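Local coordinates for ferritin heavy chain (Trichoplusia ni, PDB 1Z6O), which oxidises ferrous iron with dioxygen and takes it up for storage as ferric mineral inside a secreted 24-chain ferritin shell, at residues M[13-17]-M[77-83]; M[70-74]-M[144-149]. One frame throughout, in Å; residues are numbered along the deposited sequence.

Contact 1: M[13-17]-M[77-83]; sequences DWITM and YLLMRGE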
# COMPACT_ATOMS: atom_id res chain seq x y z
N ASP M 13 -54.70 16.87 -20.10
CA ASP M 13 -55.51 15.79 -19.54
C ASP M 13 -54.83 15.09 -18.36
O ASP M 13 -55.52 14.53 -17.50
CB ASP M 13 -55.85 14.73 -20.60
CG ASP M 13 -56.92 15.20 -21.57
OD1 ASP M 13 -57.62 16.19 -21.27
OD2 ASP M 13 -57.08 14.56 -22.63
N TRP M 14 -53.50 15.10 -18.33
CA TRP M 14 -52.75 14.46 -17.25
C TRP M 14 -52.88 15.17 -15.89
O TRP M 14 -52.53 14.59 -14.86
CB TRP M 14 -51.26 14.38 -17.62
CG TRP M 14 -50.61 15.74 -17.81
CD1 TRP M 14 -50.74 16.57 -18.89
CD2 TRP M 14 -49.76 16.42 -16.88
NE1 TRP M 14 -50.02 17.73 -18.69
CE2 TRP M 14 -49.41 17.66 -17.46
CE3 TRP M 14 -49.26 16.11 -15.60
CZ2 TRP M 14 -48.58 18.60 -16.82
CZ3 TRP M 14 -48.43 17.04 -14.95
CH2 TRP M 14 -48.10 18.27 -15.57
N ILE M 15 -53.37 16.41 -15.90
CA ILE M 15 -53.51 17.22 -14.68
C ILE M 15 -54.86 16.86 -14.09
O ILE M 15 -55.89 17.33 -14.58
CB ILE M 15 -53.44 18.73 -15.03
CG1 ILE M 15 -52.12 18.99 -15.78
CG2 ILE M 15 -53.54 19.59 -13.77
CD1 ILE M 15 -51.92 20.45 -16.22
N THR M 16 -54.87 16.07 -13.03
CA THR M 16 -56.14 15.55 -12.51
C THR M 16 -56.59 15.83 -11.08
O THR M 16 -57.65 15.37 -10.69
CB THR M 16 -56.13 14.03 -12.67
OG1 THR M 16 -55.00 13.51 -11.96
CG2 THR M 16 -56.00 13.62 -14.14
N MET M 17 -55.80 16.53 -10.28
CA MET M 17 -56.24 16.76 -8.91
C MET M 17 -57.55 17.53 -8.87
O MET M 17 -57.79 18.42 -9.70
CB MET M 17 -55.19 17.53 -8.11
CG MET M 17 -53.96 16.69 -7.74
SD MET M 17 -52.87 17.58 -6.61
CE MET M 17 -53.93 17.72 -5.16
N TYR M 77 -45.11 18.08 -4.43
CA TYR M 77 -46.11 17.12 -4.89
C TYR M 77 -47.11 17.83 -5.81
O TYR M 77 -47.44 17.35 -6.89
CB TYR M 77 -46.86 16.49 -3.69
CG TYR M 77 -47.77 15.37 -4.14
CD1 TYR M 77 -47.31 14.05 -4.17
CD2 TYR M 77 -49.03 15.64 -4.67
CE1 TYR M 77 -48.09 13.03 -4.72
CE2 TYR M 77 -49.82 14.63 -5.23
CZ TYR M 77 -49.34 13.33 -5.26
OH TYR M 77 -50.06 12.34 -5.88
N LEU M 78 -47.61 18.99 -5.38
CA LEU M 78 -48.56 19.73 -6.22
C LEU M 78 -47.94 20.08 -7.58
O LEU M 78 -48.59 19.97 -8.62
CB LEU M 78 -49.00 21.03 -5.51
CG LEU M 78 -49.82 20.84 -4.22
CD1 LEU M 78 -50.22 22.22 -3.66
CD2 LEU M 78 -51.08 20.01 -4.50
N LEU M 79 -46.67 20.50 -7.58
CA LEU M 79 -46.00 20.86 -8.83
C LEU M 79 -45.89 19.65 -9.75
O LEU M 79 -46.08 19.76 -10.97
CB LEU M 79 -44.59 21.41 -8.54
CG LEU M 79 -44.53 22.78 -7.85
CD1 LEU M 79 -43.11 23.02 -7.30
CD2 LEU M 79 -44.92 23.89 -8.86
N MET M 80 -45.59 18.48 -9.18
CA MET M 80 -45.47 17.26 -9.98
C MET M 80 -46.80 16.91 -10.66
O MET M 80 -46.81 16.39 -11.77
CB MET M 80 -45.03 16.08 -9.09
CG MET M 80 -45.12 14.72 -9.81
SD MET M 80 -44.73 13.30 -8.76
CE MET M 80 -46.27 13.26 -7.72
N ARG M 81 -47.91 17.20 -9.98
CA ARG M 81 -49.24 16.90 -10.52
C ARG M 81 -49.73 17.95 -11.52
O ARG M 81 -50.84 17.83 -12.06
CB ARG M 81 -50.26 16.73 -9.37
CG ARG M 81 -50.01 15.46 -8.52
CD ARG M 81 -50.29 14.17 -9.33
NE ARG M 81 -51.71 14.03 -9.64
CZ ARG M 81 -52.64 13.53 -8.81
NH1 ARG M 81 -52.30 13.11 -7.60
NH2 ARG M 81 -53.91 13.48 -9.20
N GLY M 82 -48.93 18.98 -11.77
CA GLY M 82 -49.32 19.98 -12.75
C GLY M 82 -49.98 21.22 -12.17
O GLY M 82 -50.51 22.05 -12.92
N GLU M 83 -49.96 21.35 -10.85
CA GLU M 83 -50.58 22.50 -10.20
C GLU M 83 -49.59 23.64 -9.98
O GLU M 83 -48.43 23.56 -10.37
CB GLU M 83 -51.16 22.08 -8.84
CG GLU M 83 -52.23 20.97 -8.93
CD GLU M 83 -53.49 21.44 -9.67
OE1 GLU M 83 -53.74 22.66 -9.72
OE2 GLU M 83 -54.24 20.58 -10.19
O HOH W 1 -52.03 15.27 -12.19
O HOH W 2 -53.41 18.10 -10.69
O HOH W 3 -56.44 20.03 -11.46
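One direct hydrogen bond joins Thr16 to Arg81: NH2 of Arg81 gives it to OG1 of Thr16 over 3.0 Å, tilted 16° from the guanidinium plane. Bends at chi2 and chi3 fold the arginine chain back toward the loop, and its NH1 bonds Tyr77 OH, a hydroxyl that also hydrogen-bonds His140, and forms a salt bridge with Asp138. Water extends the polar link. Arg81 NE donates to one water, which also accepts from Thr16 N; a second accepts from Met17 N and lies within hydrogen-bonding reach of Arg81 O and Glu83 OE2, and a third donates to Met17 O and Glu83 OE2.

Van der Waals packing surrounds this. CG of Met17 sits over the centre of one guanidinium face, 3.5 Å above it; SD lies 3.7 Å from CD2 of Leu78, and the bend at chi3 (65°) sets CE against the same methyl. The six-membered ring of Trp14 brings CH2 to 3.5 Å from CA of Gly82, where a CB would collide with Ile15 CG1. Gly82, with positive phi (96°), ends helix 54-80 in a Schellman motif, and the loop before helix 19-47 packs on that helix end at one end of the ferritin four-helix bundle.

Contact 2: M[70-74]-M[144-149]; sequences HAMKL and YLTGDF. With FE (Fe (III) ion), chain B.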
# COMPACT_ATOMS: atom_id res chain seq x y z
N HIS M 70 -41.11 19.72 5.28
CA HIS M 70 -42.43 19.10 5.05
C HIS M 70 -43.25 20.00 4.12
O HIS M 70 -43.93 19.51 3.22
CB HIS M 70 -43.22 18.92 6.37
CG HIS M 70 -42.64 17.90 7.29
ND1 HIS M 70 -43.11 17.70 8.57
CD2 HIS M 70 -41.61 17.02 7.12
CE1 HIS M 70 -42.39 16.75 9.15
NE2 HIS M 70 -41.48 16.32 8.29
N ALA M 71 -43.22 21.30 4.37
CA ALA M 71 -43.96 22.23 3.52
C ALA M 71 -43.45 22.11 2.08
O ALA M 71 -44.23 22.06 1.13
CB ALA M 71 -43.78 23.67 4.02
N MET M 72 -42.13 22.08 1.92
CA MET M 72 -41.54 21.97 0.58
C MET M 72 -41.95 20.67 -0.12
O MET M 72 -42.18 20.67 -1.34
CB MET M 72 -40.00 22.06 0.66
CG MET M 72 -39.50 23.46 1.05
SD MET M 72 -37.70 23.57 1.41
CE MET M 72 -37.06 22.06 0.63
N LYS M 73 -42.02 19.57 0.62
CA LYS M 73 -42.42 18.30 -0.00
C LYS M 73 -43.86 18.35 -0.53
O LYS M 73 -44.15 17.80 -1.59
CB LYS M 73 -42.30 17.13 0.98
CG LYS M 73 -40.86 16.73 1.30
CD LYS M 73 -40.82 15.59 2.33
CE LYS M 73 -41.50 14.34 1.79
NZ LYS M 73 -41.48 13.19 2.75
N LEU M 74 -44.76 19.00 0.22
CA LEU M 74 -46.15 19.10 -0.23
C LEU M 74 -46.24 19.99 -1.46
O LEU M 74 -47.00 19.71 -2.39
CB LEU M 74 -47.02 19.68 0.90
CG LEU M 74 -47.12 18.76 2.13
CD1 LEU M 74 -47.85 19.51 3.25
CD2 LEU M 74 -47.88 17.46 1.77
N TYR M 144 -49.29 8.59 -0.62
CA TYR M 144 -48.11 9.39 -0.27
C TYR M 144 -48.25 9.99 1.13
O TYR M 144 -47.32 9.94 1.94
CB TYR M 144 -47.94 10.50 -1.31
CG TYR M 144 -46.75 11.39 -1.06
CD1 TYR M 144 -45.46 10.86 -1.02
CD2 TYR M 144 -46.91 12.76 -0.88
CE1 TYR M 144 -44.35 11.68 -0.82
CE2 TYR M 144 -45.80 13.60 -0.69
CZ TYR M 144 -44.52 13.05 -0.66
OH TYR M 144 -43.43 13.86 -0.49
N LEU M 145 -49.41 10.58 1.41
CA LEU M 145 -49.63 11.19 2.73
C LEU M 145 -49.63 10.13 3.83
O LEU M 145 -49.17 10.37 4.94
CB LEU M 145 -50.97 11.93 2.76
CG LEU M 145 -51.02 13.17 1.85
CD1 LEU M 145 -52.44 13.72 1.79
CD2 LEU M 145 -50.05 14.23 2.38
N THR M 146 -50.15 8.95 3.52
CA THR M 146 -50.22 7.90 4.52
C THR M 146 -48.86 7.25 4.80
O THR M 146 -48.46 7.13 5.96
CB THR M 146 -51.20 6.78 4.08
OG1 THR M 146 -52.51 7.34 3.87
CG2 THR M 146 -51.29 5.70 5.15
N GLY M 147 -48.16 6.88 3.74
CA GLY M 147 -46.88 6.20 3.90
C GLY M 147 -45.67 7.05 4.24
O GLY M 147 -44.71 6.56 4.82
N ASP M 148 -45.71 8.32 3.87
CA ASP M 148 -44.60 9.22 4.16
C ASP M 148 -44.91 10.15 5.32
O ASP M 148 -44.24 10.12 6.35
CB ASP M 148 -44.27 10.06 2.94
CG ASP M 148 -43.39 9.33 1.94
OD1 ASP M 148 -42.16 9.55 1.97
OD2 ASP M 148 -43.93 8.53 1.15
N PHE M 149 -45.93 10.98 5.16
CA PHE M 149 -46.27 11.94 6.20
C PHE M 149 -46.77 11.34 7.50
O PHE M 149 -46.25 11.69 8.56
CB PHE M 149 -47.26 12.97 5.66
CG PHE M 149 -46.59 14.03 4.83
CD1 PHE M 149 -46.09 13.72 3.57
CD2 PHE M 149 -46.38 15.31 5.34
CE1 PHE M 149 -45.36 14.67 2.83
CE2 PHE M 149 -45.66 16.27 4.61
CZ PHE M 149 -45.15 15.94 3.36
FE FE B . -44.74 18.53 9.46
O HOH W 4 -42.88 15.60 -2.51
O HOH W 5 -45.00 17.66 11.30
O HOH W 6 -46.04 17.20 8.61
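ND1 of His70 binds the iron(III) ion at 2.0 Å, alongside two waters and the carboxylates of Glu32 and Glu67, which complete this part of the ferroxidase site. With CG beside the backbone N (chi1 -69°), the imidazole reaches the metal while one of its faces is met by the edge of Phe149. The two rings make an edge-to-face pair, centroids 5.8 Å apart and planes at 62°. Phe149 is thus a second-shell neighbour of the iron and probably adds to the metal bond in holding the imidazole's tilt.

The same phenyl ring is used on another side: CD2 of Leu74 stands over its face in a CH-pi contact, 3.9 Å from the centroid, and also meets CD2 of Leu145. At the ring's edge lie the carbonyl O of His70 and CB of Lys73. An alanine in place of Phe149 would probably leave the His70 ring without its edge-on neighbour and open a gap beneath Leu74.

Helices 54-80 and 139-168 run nearly antiparallel here, at 152°, as two members of the ferritin four-helix bundle. Their local axes are 12.8 Å apart, a separation bridged by long side chains; helices 19-47 and 105-132 pack against Leu74 and Phe149 respectively.

The Lys73 chain runs alongside Phe149, the two pointing opposite ways. A bend at chi3 brings Lys73 CE against the hydroxyl of Tyr144, and NZ goes on to a long salt bridge with Asp148 OD1, 3.8 Å away. One water ties the helices together on this side: it donates to Lys73 O at 2.7 Å and shares a hydrogen bond with Tyr144 OH.

How the contacts relate
From the N terminus, the chain passes through 13-17, runs along helix 19-47 and returns on helix 54-80, through 70-74, to 77-83, where contact 1 closes a loop of 59 residues, most of them helical. Contact 2 opens inside that loop, at 70-74, and closes only after helix 105-132, at 144-149 on helix 139-168. The two loops therefore cross rather than nest. Helix 54-80 serves both: contact 1 joins its C-terminal end to the N-terminal loop, while contact 2 joins it to helix 139-168 beside the iron. Their centres are about 15 Å apart, and they touch where Tyr77 CD1 packs 3.6 Å from Tyr144 CD2.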